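PDB 1TQY: actinorhodin polyketide putative beta-ketoacyl synthase 2 from Streptomyces coelicolor A3, which probably acts as the chain length factor that partners a ketosynthase in assembling the polyketide backbone of the antibiotic actinorhodin. Local coordinates for residues G171-L176 / L348-A353; A266-P271 / I285-N290; L393-G398 / N403-L408. All blocks are in the same frame, centred on the assembly; numbering follows the deposited sequence.

Interaction 1 of 3, residues G171-L176 / L348-A353; sequences GGLDAL and LDVVTA
V350 meets L173 and L176 across two buried helices whose closest CA atoms, those of L173 and V350, are still 8.2 Å apart, so side-chain ends alone bridge them. Ahead of V350 in its helix, L348 packs on A240 of strand 238-246, while its carbonyl oxygen serves the next turn. D349 points toward 171-176 but stops short of contact; its OD2 is held in a salt bridge by NZ of K335.

V350 makes the closest contacts of its segment through one methyl. Its CG1 lies opposite the backbone N (chi1 168°), which turns CG2 away from the carbonyl carbon and directs it at the two leucine ends. There CG2 of V350 meets CD2 of L176 tip to tip at 3.7 Å, and CD1 of L173, whose side chain runs slantwise to the valine, lies 3.8 Å from the same CG2. One methyl thus rests against the neighbouring ends of two leucines about one helical turn apart. Both leucines have first torsions well away from staggered values, -101° in L176.

V351, on another face of the helix, packs on A240 and L242. One turn beyond L348, T352 returns to it twice: OG1 of T352 lies 2.7 Å from O of L348, and the T352 N-H reaches that oxygen from the opposite face of its plane. The hydroxyl also pairs with OH of Y29, so it is satisfied despite burial. A353 closes the segment against V394 and L408. With strand 238-246 touching 348-353 on one side and the hairpin of 391-398 and 402-410 on another, the two helices fit the buried central layer of the five-layered thiolase fold, sandwiched between its sheets.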
ATOM      1  N   GLY B 171       4.051  -8.641  -0.499  1.00 21.97           N
ATOM      2  CA  GLY B 171       4.297  -7.248  -0.172  1.00 22.81           C
ATOM      3  C   GLY B 171       5.614  -6.914   0.499  1.00 23.73           C
ATOM      4  O   GLY B 171       6.263  -5.940   0.122  1.00 25.53           O
ATOM      5  N   GLY B 172       5.990  -7.709   1.495  1.00 23.56           N
ATOM      6  CA  GLY B 172       7.227  -7.493   2.217  1.00 24.85           C
ATOM      7  C   GLY B 172       8.447  -7.403   1.327  1.00 25.53           C
ATOM      8  O   GLY B 172       9.305  -6.543   1.542  1.00 25.49           O
ATOM      9  N   LEU B 173       8.536  -8.281   0.331  1.00 23.80           N
ATOM     10  CA  LEU B 173       9.670  -8.265  -0.590  1.00 23.92           C
ATOM     11  C   LEU B 173       9.532  -7.057  -1.499  1.00 23.44           C
ATOM     12  O   LEU B 173      10.505  -6.364  -1.764  1.00 26.85           O
ATOM     13  CB  LEU B 173       9.705  -9.561  -1.417  1.00 25.00           C
ATOM     14  CG  LEU B 173      10.983 -10.396  -1.303  1.00 26.80           C
ATOM     15  CD1 LEU B 173      11.263 -10.661   0.158  1.00 26.81           C
ATOM     16  CD2 LEU B 173      10.847 -11.718  -2.078  1.00 26.31           C
ATOM     17  N   ASP B 174       8.310  -6.800  -1.961  1.00 22.98           N
ATOM     18  CA  ASP B 174       8.049  -5.655  -2.818  1.00 22.92           C
ATOM     19  C   ASP B 174       8.446  -4.356  -2.120  1.00 22.82           C
ATOM     20  O   ASP B 174       8.969  -3.446  -2.759  1.00 19.64           O
ATOM     21  CB  ASP B 174       6.572  -5.609  -3.208  1.00 23.75           C
ATOM     22  CG  ASP B 174       6.198  -6.682  -4.223  1.00 27.86           C
ATOM     23  OD1 ASP B 174       4.981  -6.906  -4.435  1.00 30.08           O
ATOM     24  OD2 ASP B 174       7.112  -7.296  -4.819  1.00 27.20           O
ATOM     25  N   ALA B 175       8.195  -4.277  -0.812  1.00 22.93           N
ATOM     26  CA  ALA B 175       8.527  -3.082  -0.036  1.00 23.34           C
ATOM     27  C   ALA B 175      10.037  -2.847  -0.092  1.00 21.33           C
ATOM     28  O   ALA B 175      10.497  -1.726  -0.318  1.00 21.76           O
ATOM     29  CB  ALA B 175       8.064  -3.250   1.421  1.00 22.30           C
ATOM     30  N   LEU B 176      10.790  -3.920   0.125  1.00 23.03           N
ATOM     31  CA  LEU B 176      12.247  -3.892   0.105  1.00 24.01           C
ATOM     32  C   LEU B 176      12.753  -3.455  -1.263  1.00 24.42           C
ATOM     33  O   LEU B 176      13.710  -2.686  -1.375  1.00 22.00           O
ATOM     34  CB  LEU B 176      12.795  -5.274   0.451  1.00 24.48           C
ATOM     35  CG  LEU B 176      13.296  -5.511   1.875  1.00 26.82           C
ATOM     36  CD1 LEU B 176      12.575  -4.616   2.867  1.00 29.80           C
ATOM     37  CD2 LEU B 176      13.108  -6.983   2.226  1.00 27.31           C
ATOM     38  N   LEU B 348      11.616 -11.176   6.769  1.00 25.25           N
ATOM     39  CA  LEU B 348      12.274 -12.123   7.666  1.00 26.44           C
ATOM     40  C   LEU B 348      13.115 -13.139   6.886  1.00 26.16           C
ATOM     41  O   LEU B 348      14.194 -13.551   7.331  1.00 25.42           O
ATOM     42  CB  LEU B 348      11.245 -12.846   8.546  1.00 26.18           C
ATOM     43  CG  LEU B 348      11.858 -13.612   9.725  1.00 25.32           C
ATOM     44  CD1 LEU B 348      12.727 -12.663  10.535  1.00 23.88           C
ATOM     45  CD2 LEU B 348      10.763 -14.207  10.605  1.00 24.60           C
ATOM     46  N   ASP B 349      12.617 -13.543   5.722  1.00 27.09           N
ATOM     47  CA  ASP B 349      13.339 -14.476   4.860  1.00 27.47           C
ATOM     48  C   ASP B 349      14.648 -13.812   4.423  1.00 25.98           C
ATOM     49  O   ASP B 349      15.707 -14.445   4.415  1.00 25.55           O
ATOM     50  CB  ASP B 349      12.482 -14.833   3.638  1.00 29.30           C
ATOM     51  CG  ASP B 349      11.580 -16.047   3.881  1.00 33.04           C
ATOM     52  OD1 ASP B 349      11.372 -16.446   5.055  1.00 33.25           O
ATOM     53  OD2 ASP B 349      11.063 -16.605   2.885  1.00 38.42           O
ATOM     54  N   VAL B 350      14.566 -12.532   4.069  1.00 25.73           N
ATOM     55  CA  VAL B 350      15.741 -11.775   3.662  1.00 22.35           C
ATOM     56  C   VAL B 350      16.773 -11.738   4.792  1.00 22.12           C
ATOM     57  O   VAL B 350      17.966 -11.938   4.565  1.00 20.36           O
ATOM     58  CB  VAL B 350      15.361 -10.333   3.263  1.00 23.45           C
ATOM     59  CG1 VAL B 350      16.621  -9.475   3.122  1.00 21.79           C
ATOM     60  CG2 VAL B 350      14.592 -10.359   1.930  1.00 21.87           C
ATOM     61  N   VAL B 351      16.311 -11.475   6.010  1.00 21.53           N
ATOM     62  CA  VAL B 351      17.201 -11.433   7.163  1.00 21.25           C
ATOM     63  C   VAL B 351      17.847 -12.797   7.363  1.00 22.96           C
ATOM     64  O   VAL B 351      19.049 -12.906   7.606  1.00 20.93           O
ATOM     65  CB  VAL B 351      16.438 -11.061   8.457  1.00 20.08           C
ATOM     66  CG1 VAL B 351      17.347 -11.247   9.674  1.00 19.60           C
ATOM     67  CG2 VAL B 351      15.962  -9.625   8.387  1.00 19.98           C
ATOM     68  N   THR B 352      17.039 -13.846   7.258  1.00 24.41           N
ATOM     69  CA  THR B 352      17.536 -15.202   7.445  1.00 24.76           C
ATOM     70  C   THR B 352      18.582 -15.546   6.382  1.00 24.60           C
ATOM     71  O   THR B 352      19.601 -16.171   6.691  1.00 26.25           O
ATOM     72  CB  THR B 352      16.366 -16.193   7.418  1.00 24.85           C
ATOM     73  OG1 THR B 352      15.346 -15.731   8.318  1.00 27.39           O
ATOM     74  CG2 THR B 352      16.816 -17.568   7.866  1.00 23.24           C
ATOM     75  N   ALA B 353      18.348 -15.108   5.146  1.00 23.03           N
ATOM     76  CA  ALA B 353      19.285 -15.357   4.047  1.00 24.35           C
ATOM     77  C   ALA B 353      20.609 -14.618   4.261  1.00 24.86           C
ATOM     78  O   ALA B 353      21.689 -15.206   4.122  1.00 24.33           O
ATOM     79  CB  ALA B 353      18.657 -14.931   2.727  1.00 20.75           C
TER

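Interaction 2 of 3, residues A266-P271 / I285-N290; sequences ASTFDP and IRLALN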
ATOM      1  N   ALA B 266      12.397  -8.000  -8.336  1.00 24.60           N
ATOM      2  CA  ALA B 266      11.425  -8.113  -9.416  1.00 24.09           C
ATOM      3  C   ALA B 266      10.060  -8.593  -8.931  1.00 24.23           C
ATOM      4  O   ALA B 266       9.971  -9.429  -8.025  1.00 24.54           O
ATOM      5  CB  ALA B 266      11.948  -9.052 -10.493  1.00 25.24           C
ATOM      6  N   SER B 267       9.008  -8.060  -9.549  1.00 23.17           N
ATOM      7  CA  SER B 267       7.631  -8.412  -9.215  1.00 24.83           C
ATOM      8  C   SER B 267       6.863  -8.720 -10.493  1.00 24.39           C
ATOM      9  O   SER B 267       6.950  -7.972 -11.466  1.00 22.90           O
ATOM     10  CB  SER B 267       6.915  -7.251  -8.512  1.00 25.39           C
ATOM     11  OG  SER B 267       7.526  -6.931  -7.278  1.00 29.17           O
ATOM     12  N   THR B 268       6.125  -9.826 -10.501  1.00 23.54           N
ATOM     13  CA  THR B 268       5.303 -10.182 -11.660  1.00 23.17           C
ATOM     14  C   THR B 268       3.941 -10.560 -11.105  1.00 23.43           C
ATOM     15  O   THR B 268       3.766 -10.634  -9.890  1.00 23.17           O
ATOM     16  CB  THR B 268       5.854 -11.397 -12.462  1.00 23.84           C
ATOM     17  OG1 THR B 268       5.847 -12.565 -11.634  1.00 22.61           O
ATOM     18  CG2 THR B 268       7.273 -11.132 -12.972  1.00 16.86           C
ATOM     19  N   PHE B 269       2.970 -10.771 -11.984  1.00 21.38           N
ATOM     20  CA  PHE B 269       1.630 -11.142 -11.548  1.00 21.55           C
ATOM     21  C   PHE B 269       1.112 -12.268 -12.442  1.00 21.68           C
ATOM     22  O   PHE B 269       1.202 -12.176 -13.661  1.00 23.41           O
ATOM     23  CB  PHE B 269       0.689  -9.935 -11.628  1.00 20.81           C
ATOM     24  CG  PHE B 269      -0.629 -10.158 -10.942  1.00 19.88           C
ATOM     25  CD1 PHE B 269      -0.682 -10.339  -9.563  1.00 20.88           C
ATOM     26  CD2 PHE B 269      -1.807 -10.228 -11.669  1.00 19.98           C
ATOM     27  CE1 PHE B 269      -1.898 -10.592  -8.911  1.00 22.83           C
ATOM     28  CE2 PHE B 269      -3.036 -10.480 -11.033  1.00 20.22           C
ATOM     29  CZ  PHE B 269      -3.079 -10.662  -9.652  1.00 21.18           C
ATOM     30  N   ASP B 270       0.578 -13.329 -11.845  1.00 21.91           N
ATOM     31  CA  ASP B 270       0.081 -14.457 -12.636  1.00 22.63           C
ATOM     32  C   ASP B 270      -1.139 -14.102 -13.478  1.00 24.04           C
ATOM     33  O   ASP B 270      -1.877 -13.175 -13.156  1.00 22.33           O
ATOM     34  CB  ASP B 270      -0.306 -15.636 -11.734  1.00 23.69           C
ATOM     35  CG  ASP B 270       0.873 -16.225 -10.981  1.00 23.48           C
ATOM     36  OD1 ASP B 270       2.034 -16.001 -11.376  1.00 23.85           O
ATOM     37  OD2 ASP B 270       0.631 -16.937  -9.992  1.00 24.52           O
ATOM     38  N   PRO B 271      -1.356 -14.830 -14.590  1.00 24.93           N
ATOM     39  CA  PRO B 271      -2.520 -14.557 -15.435  1.00 25.19           C
ATOM     40  C   PRO B 271      -3.796 -14.951 -14.692  1.00 25.40           C
ATOM     41  O   PRO B 271      -3.794 -15.838 -13.824  1.00 23.57           O
ATOM     42  CB  PRO B 271      -2.281 -15.438 -16.662  1.00 25.24           C
ATOM     43  CG  PRO B 271      -1.475 -16.563 -16.113  1.00 27.80           C
ATOM     44  CD  PRO B 271      -0.485 -15.826 -15.229  1.00 24.24           C
ATOM     45  N   ILE B 285      11.856 -14.546 -11.074  1.00 20.28           N
ATOM     46  CA  ILE B 285      13.200 -14.981 -10.730  1.00 22.19           C
ATOM     47  C   ILE B 285      14.228 -14.513 -11.757  1.00 23.52           C
ATOM     48  O   ILE B 285      15.236 -13.895 -11.406  1.00 22.80           O
ATOM     49  CB  ILE B 285      13.304 -16.501 -10.640  1.00 20.18           C
ATOM     50  CG1 ILE B 285      12.436 -17.015  -9.491  1.00 19.25           C
ATOM     51  CG2 ILE B 285      14.768 -16.886 -10.453  1.00 20.54           C
ATOM     52  CD1 ILE B 285      12.241 -18.508  -9.510  1.00 19.25           C
ATOM     53  N   ARG B 286      13.968 -14.801 -13.026  1.00 23.66           N
ATOM     54  CA  ARG B 286      14.905 -14.407 -14.075  1.00 25.31           C
ATOM     55  C   ARG B 286      15.035 -12.893 -14.187  1.00 25.55           C
ATOM     56  O   ARG B 286      16.089 -12.381 -14.567  1.00 25.61           O
ATOM     57  CB  ARG B 286      14.479 -14.972 -15.427  1.00 25.37           C
ATOM     58  CG  ARG B 286      14.504 -16.464 -15.515  1.00 25.74           C
ATOM     59  CD  ARG B 286      13.942 -16.932 -16.848  1.00 25.87           C
ATOM     60  NE  ARG B 286      13.930 -18.386 -16.895  1.00 28.13           N
ATOM     61  CZ  ARG B 286      15.013 -19.137 -17.071  1.00 29.60           C
ATOM     62  NH1 ARG B 286      16.204 -18.568 -17.234  1.00 27.88           N
ATOM     63  NH2 ARG B 286      14.904 -20.459 -17.047  1.00 31.14           N
ATOM     64  N   LEU B 287      13.960 -12.181 -13.875  1.00 25.34           N
ATOM     65  CA  LEU B 287      13.991 -10.724 -13.932  1.00 25.91           C
ATOM     66  C   LEU B 287      14.905 -10.232 -12.814  1.00 25.37           C
ATOM     67  O   LEU B 287      15.760  -9.375 -13.024  1.00 25.42           O
ATOM     68  CB  LEU B 287      12.584 -10.149 -13.758  1.00 26.70           C
ATOM     69  CG  LEU B 287      11.921  -9.483 -14.966  1.00 29.37           C
ATOM     70  CD1 LEU B 287      12.397 -10.103 -16.262  1.00 29.68           C
ATOM     71  CD2 LEU B 287      10.406  -9.571 -14.820  1.00 26.23           C
ATOM     72  N   ALA B 288      14.729 -10.796 -11.626  1.00 25.60           N
ATOM     73  CA  ALA B 288      15.544 -10.413 -10.484  1.00 25.14           C
ATOM     74  C   ALA B 288      17.021 -10.726 -10.732  1.00 25.69           C
ATOM     75  O   ALA B 288      17.892  -9.937 -10.364  1.00 26.05           O
ATOM     76  CB  ALA B 288      15.051 -11.125  -9.212  1.00 23.76           C
ATOM     77  N   LEU B 289      17.313 -11.871 -11.341  1.00 26.14           N
ATOM     78  CA  LEU B 289      18.704 -12.240 -11.617  1.00 26.70           C
ATOM     79  C   LEU B 289      19.359 -11.287 -12.608  1.00 27.13           C
ATOM     80  O   LEU B 289      20.543 -10.976 -12.477  1.00 28.46           O
ATOM     81  CB  LEU B 289      18.780 -13.670 -12.153  1.00 25.71           C
ATOM     82  CG  LEU B 289      18.540 -14.787 -11.140  1.00 26.28           C
ATOM     83  CD1 LEU B 289      18.607 -16.131 -11.853  1.00 26.82           C
ATOM     84  CD2 LEU B 289      19.587 -14.719 -10.033  1.00 23.77           C
ATOM     85  N   ASN B 290      18.591 -10.830 -13.596  1.00 27.56           N
ATOM     86  CA  ASN B 290      19.101  -9.898 -14.607  1.00 31.00           C
ATOM     87  C   ASN B 290      19.419  -8.541 -14.006  1.00 30.60           C
ATOM     88  O   ASN B 290      20.422  -7.908 -14.341  1.00 30.16           O
ATOM     89  CB  ASN B 290      18.076  -9.674 -15.717  1.00 34.67           C
ATOM     90  CG  ASN B 290      18.041 -10.798 -16.713  1.00 39.63           C
ATOM     91  OD1 ASN B 290      19.079 -11.208 -17.241  1.00 43.10           O
ATOM     92  ND2 ASN B 290      16.841 -11.302 -16.994  1.00 42.23           N
TER
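The methyl of A266 sits directly on the backbone of 285-290, part of helix 281-292: its CB is 3.5 Å from CB of L287 and 3.5 Å from N of A288. With CB of A288 also only 3.9 Å from CB of A266, small side chains let strand and helix approach to 7.3 Å between their axes. L287 reaches past A266 along the strand. Its chi1 of -111° is far from a staggered value and carries CD2 to within 4.0 Å of CG2 of T268, the two side chains lying askew to each other. Strand and helix run nearly antiparallel, and the helix covers the outer face of the C-terminal half's sheet, as the outermost helical layer does in the thiolase fold. T268 splits its two branches between different tasks. With chi1 at 63°, OG1 is flanked by backbone N and carbonyl carbon and bonds to O of G280 and ND2 of N403, while CG2, on the side of N, is left for the leucine. S267 points away from the helix, toward the buried layer, and its OG hydrogen-bonds to OD2 of D174. The backbone of F269 hydrogen-bonds to the neighbouring subunit, a different protein chain.

Interaction 3 of 3, residues L393-G398 / N403-L408; sequences LVLARG and NSAAVL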
ATOM      1  N   LEU B 393      18.845 -16.295  -3.347  1.00 22.18           N
ATOM      2  CA  LEU B 393      17.633 -15.824  -4.013  1.00 22.81           C
ATOM      3  C   LEU B 393      16.513 -16.040  -2.992  1.00 22.33           C
ATOM      4  O   LEU B 393      16.421 -17.104  -2.379  1.00 23.32           O
ATOM      5  CB  LEU B 393      17.325 -16.636  -5.288  1.00 20.68           C
ATOM      6  CG  LEU B 393      15.951 -16.344  -5.921  1.00 19.95           C
ATOM      7  CD1 LEU B 393      15.969 -14.980  -6.579  1.00 18.85           C
ATOM      8  CD2 LEU B 393      15.586 -17.421  -6.962  1.00 21.33           C
ATOM      9  N   VAL B 394      15.690 -15.015  -2.790  1.00 22.60           N
ATOM     10  CA  VAL B 394      14.565 -15.079  -1.858  1.00 22.17           C
ATOM     11  C   VAL B 394      13.290 -14.911  -2.678  1.00 23.07           C
ATOM     12  O   VAL B 394      13.202 -14.024  -3.526  1.00 23.77           O
ATOM     13  CB  VAL B 394      14.648 -13.962  -0.779  1.00 22.19           C
ATOM     14  CG1 VAL B 394      13.432 -14.032   0.157  1.00 22.45           C
ATOM     15  CG2 VAL B 394      15.931 -14.128   0.037  1.00 22.13           C
ATOM     16  N   LEU B 395      12.311 -15.771  -2.423  1.00 21.28           N
ATOM     17  CA  LEU B 395      11.043 -15.767  -3.153  1.00 21.20           C
ATOM     18  C   LEU B 395       9.834 -15.578  -2.246  1.00 21.99           C
ATOM     19  O   LEU B 395       9.818 -16.059  -1.116  1.00 21.52           O
ATOM     20  CB  LEU B 395      10.883 -17.099  -3.883  1.00 19.94           C
ATOM     21  CG  LEU B 395      12.018 -17.453  -4.837  1.00 20.86           C
ATOM     22  CD1 LEU B 395      11.740 -18.782  -5.510  1.00 18.65           C
ATOM     23  CD2 LEU B 395      12.148 -16.341  -5.861  1.00 18.88           C
ATOM     24  N   ALA B 396       8.810 -14.905  -2.750  1.00 21.49           N
ATOM     25  CA  ALA B 396       7.602 -14.716  -1.960  1.00 22.23           C
ATOM     26  C   ALA B 396       6.426 -14.600  -2.902  1.00 22.42           C
ATOM     27  O   ALA B 396       6.551 -14.022  -3.973  1.00 22.70           O
ATOM     28  CB  ALA B 396       7.705 -13.449  -1.113  1.00 22.17           C
ATOM     29  N   ARG B 397       5.290 -15.184  -2.538  1.00 22.48           N
ATOM     30  CA  ARG B 397       4.121 -15.047  -3.392  1.00 23.03           C
ATOM     31  C   ARG B 397       2.990 -14.531  -2.551  1.00 22.21           C
ATOM     32  O   ARG B 397       2.956 -14.735  -1.344  1.00 19.72           O
ATOM     33  CB  ARG B 397       3.688 -16.375  -4.006  1.00 22.76           C
ATOM     34  CG  ARG B 397       4.750 -17.056  -4.811  1.00 25.52           C
ATOM     35  CD  ARG B 397       4.931 -18.462  -4.291  1.00 28.64           C
ATOM     36  NE  ARG B 397       4.213 -19.412  -5.112  1.00 28.62           N
ATOM     37  CZ  ARG B 397       4.068 -20.704  -4.838  1.00 27.29           C
ATOM     38  NH1 ARG B 397       4.584 -21.246  -3.738  1.00 22.48           N
ATOM     39  NH2 ARG B 397       3.416 -21.455  -5.702  1.00 23.44           N
ATOM     40  N   GLY B 398       2.065 -13.849  -3.204  1.00 22.25           N
ATOM     41  CA  GLY B 398       0.919 -13.331  -2.497  1.00 22.67           C
ATOM     42  C   GLY B 398      -0.322 -13.917  -3.124  1.00 24.47           C
ATOM     43  O   GLY B 398      -0.374 -14.143  -4.332  1.00 24.51           O
ATOM     44  N   ASN B 403       3.899 -12.323  -7.347  1.00 20.97           N
ATOM     45  CA  ASN B 403       5.215 -12.946  -7.312  1.00 21.01           C
ATOM     46  C   ASN B 403       6.278 -11.921  -6.999  1.00 21.48           C
ATOM     47  O   ASN B 403       6.224 -10.796  -7.489  1.00 22.30           O
ATOM     48  CB  ASN B 403       5.552 -13.575  -8.662  1.00 22.36           C
ATOM     49  CG  ASN B 403       4.606 -14.668  -9.030  1.00 20.28           C
ATOM     50  OD1 ASN B 403       4.471 -15.645  -8.307  1.00 19.79           O
ATOM     51  ND2 ASN B 403       3.927 -14.507 -10.152  1.00 23.93           N
ATOM     52  N   SER B 404       7.256 -12.319  -6.197  1.00 22.88           N
ATOM     53  CA  SER B 404       8.320 -11.410  -5.839  1.00 25.24           C
ATOM     54  C   SER B 404       9.615 -12.170  -5.607  1.00 25.62           C
ATOM     55  O   SER B 404       9.644 -13.190  -4.913  1.00 26.96           O
ATOM     56  CB  SER B 404       7.917 -10.633  -4.585  1.00 28.12           C
ATOM     57  OG  SER B 404       8.852  -9.625  -4.297  1.00 32.56           O
ATOM     58  N   ALA B 405      10.687 -11.668  -6.205  1.00 25.19           N
ATOM     59  CA  ALA B 405      11.989 -12.293  -6.078  1.00 24.70           C
ATOM     60  C   ALA B 405      13.046 -11.252  -5.733  1.00 25.38           C
ATOM     61  O   ALA B 405      12.973 -10.107  -6.181  1.00 25.60           O
ATOM     62  CB  ALA B 405      12.350 -13.004  -7.368  1.00 21.50           C
ATOM     63  N   ALA B 406      14.030 -11.658  -4.940  1.00 25.04           N
ATOM     64  CA  ALA B 406      15.086 -10.755  -4.521  1.00 24.81           C
ATOM     65  C   ALA B 406      16.406 -11.496  -4.441  1.00 24.55           C
ATOM     66  O   ALA B 406      16.488 -12.580  -3.862  1.00 23.50           O
ATOM     67  CB  ALA B 406      14.748 -10.160  -3.168  1.00 25.00           C
ATOM     68  N   VAL B 407      17.443 -10.917  -5.026  1.00 25.06           N
ATOM     69  CA  VAL B 407      18.752 -11.553  -4.986  1.00 26.15           C
ATOM     70  C   VAL B 407      19.675 -10.765  -4.063  1.00 25.72           C
ATOM     71  O   VAL B 407      19.779  -9.546  -4.167  1.00 26.16           O
ATOM     72  CB  VAL B 407      19.342 -11.692  -6.415  1.00 25.42           C
ATOM     73  CG1 VAL B 407      18.938 -10.512  -7.250  1.00 29.58           C
ATOM     74  CG2 VAL B 407      20.861 -11.825  -6.347  1.00 26.58           C
ATOM     75  N   LEU B 408      20.326 -11.472  -3.145  1.00 27.53           N
ATOM     76  CA  LEU B 408      21.226 -10.852  -2.174  1.00 30.03           C
ATOM     77  C   LEU B 408      22.652 -11.356  -2.358  1.00 32.65           C
ATOM     78  O   LEU B 408      22.869 -12.463  -2.850  1.00 31.44           O
ATOM     79  CB  LEU B 408      20.765 -11.189  -0.753  1.00 29.12           C
ATOM     80  CG  LEU B 408      19.316 -10.856  -0.388  1.00 28.91           C
ATOM     81  CD1 LEU B 408      19.018 -11.358   0.995  1.00 28.24           C
ATOM     82  CD2 LEU B 408      19.100  -9.353  -0.474  1.00 31.15           C
TER
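V394 and A406 form one hydrogen-bonded pair of this antiparallel hairpin, and A396 and S404 the next. N of V394 reaches O of A406 at 2.8 Å with a fairly straight N-H...O angle of 164°, whereas N of S404 approaches O of A396 at 2.9 Å with a more bent angle of 130°. CA-H...O contacts supplement these bonds, among them CA of A405 to O of V394 at 3.3 Å.

Apolar contacts lie on both faces. L395 swings CG to the side of its own N (chi1 -57°), and its CD2 comes down on CB of A405 at 3.7 Å; L393 brings CD1 to 4.2 Å from the same methyl. On the opposite face CG2 of V394 meets CD1 of L408 at 4.3 Å.

The polar ends find their partners beyond the hairpin. CG of R397 rests 3.8 Å from OD1 of N403, their flat groups almost parallel, but the bent arginine chain sends NH2 to O of L312, and ND2 of N403 bonds to OD1 of D270. S404 directs OG to OD2 of D174.

V394, A396 and S404 pack on helix 171-185 and L393 and L395 on helices 281-292 and 310-324, so this beta hairpin belongs to a sheet between helical layers, as in the C-terminal half of the thiolase fold.

In the fold
The three contacts run through adjoining layers of the core. Interaction 3 lies between the others, its centre about 8 Å from each, while the centres of interactions 1 and 2 are about 15 Å apart. Strand 402-410 joins strand 260-269 to 391-398 in one sheet; the buried helices of interaction 1 cover one face and helix 281-292 of interaction 2 the other. Along the chain, interaction 2 falls wholly between the two segments of interaction 1, and interaction 3 follows both. D174, on helix 171-185, hydrogen-bonds to S267 of strand 260-269 and S404 of strand 402-410. This helix, from the N-terminal half, is thereby joined to the C-terminal half, whose strand 260-269 ends at the neighbouring subunit.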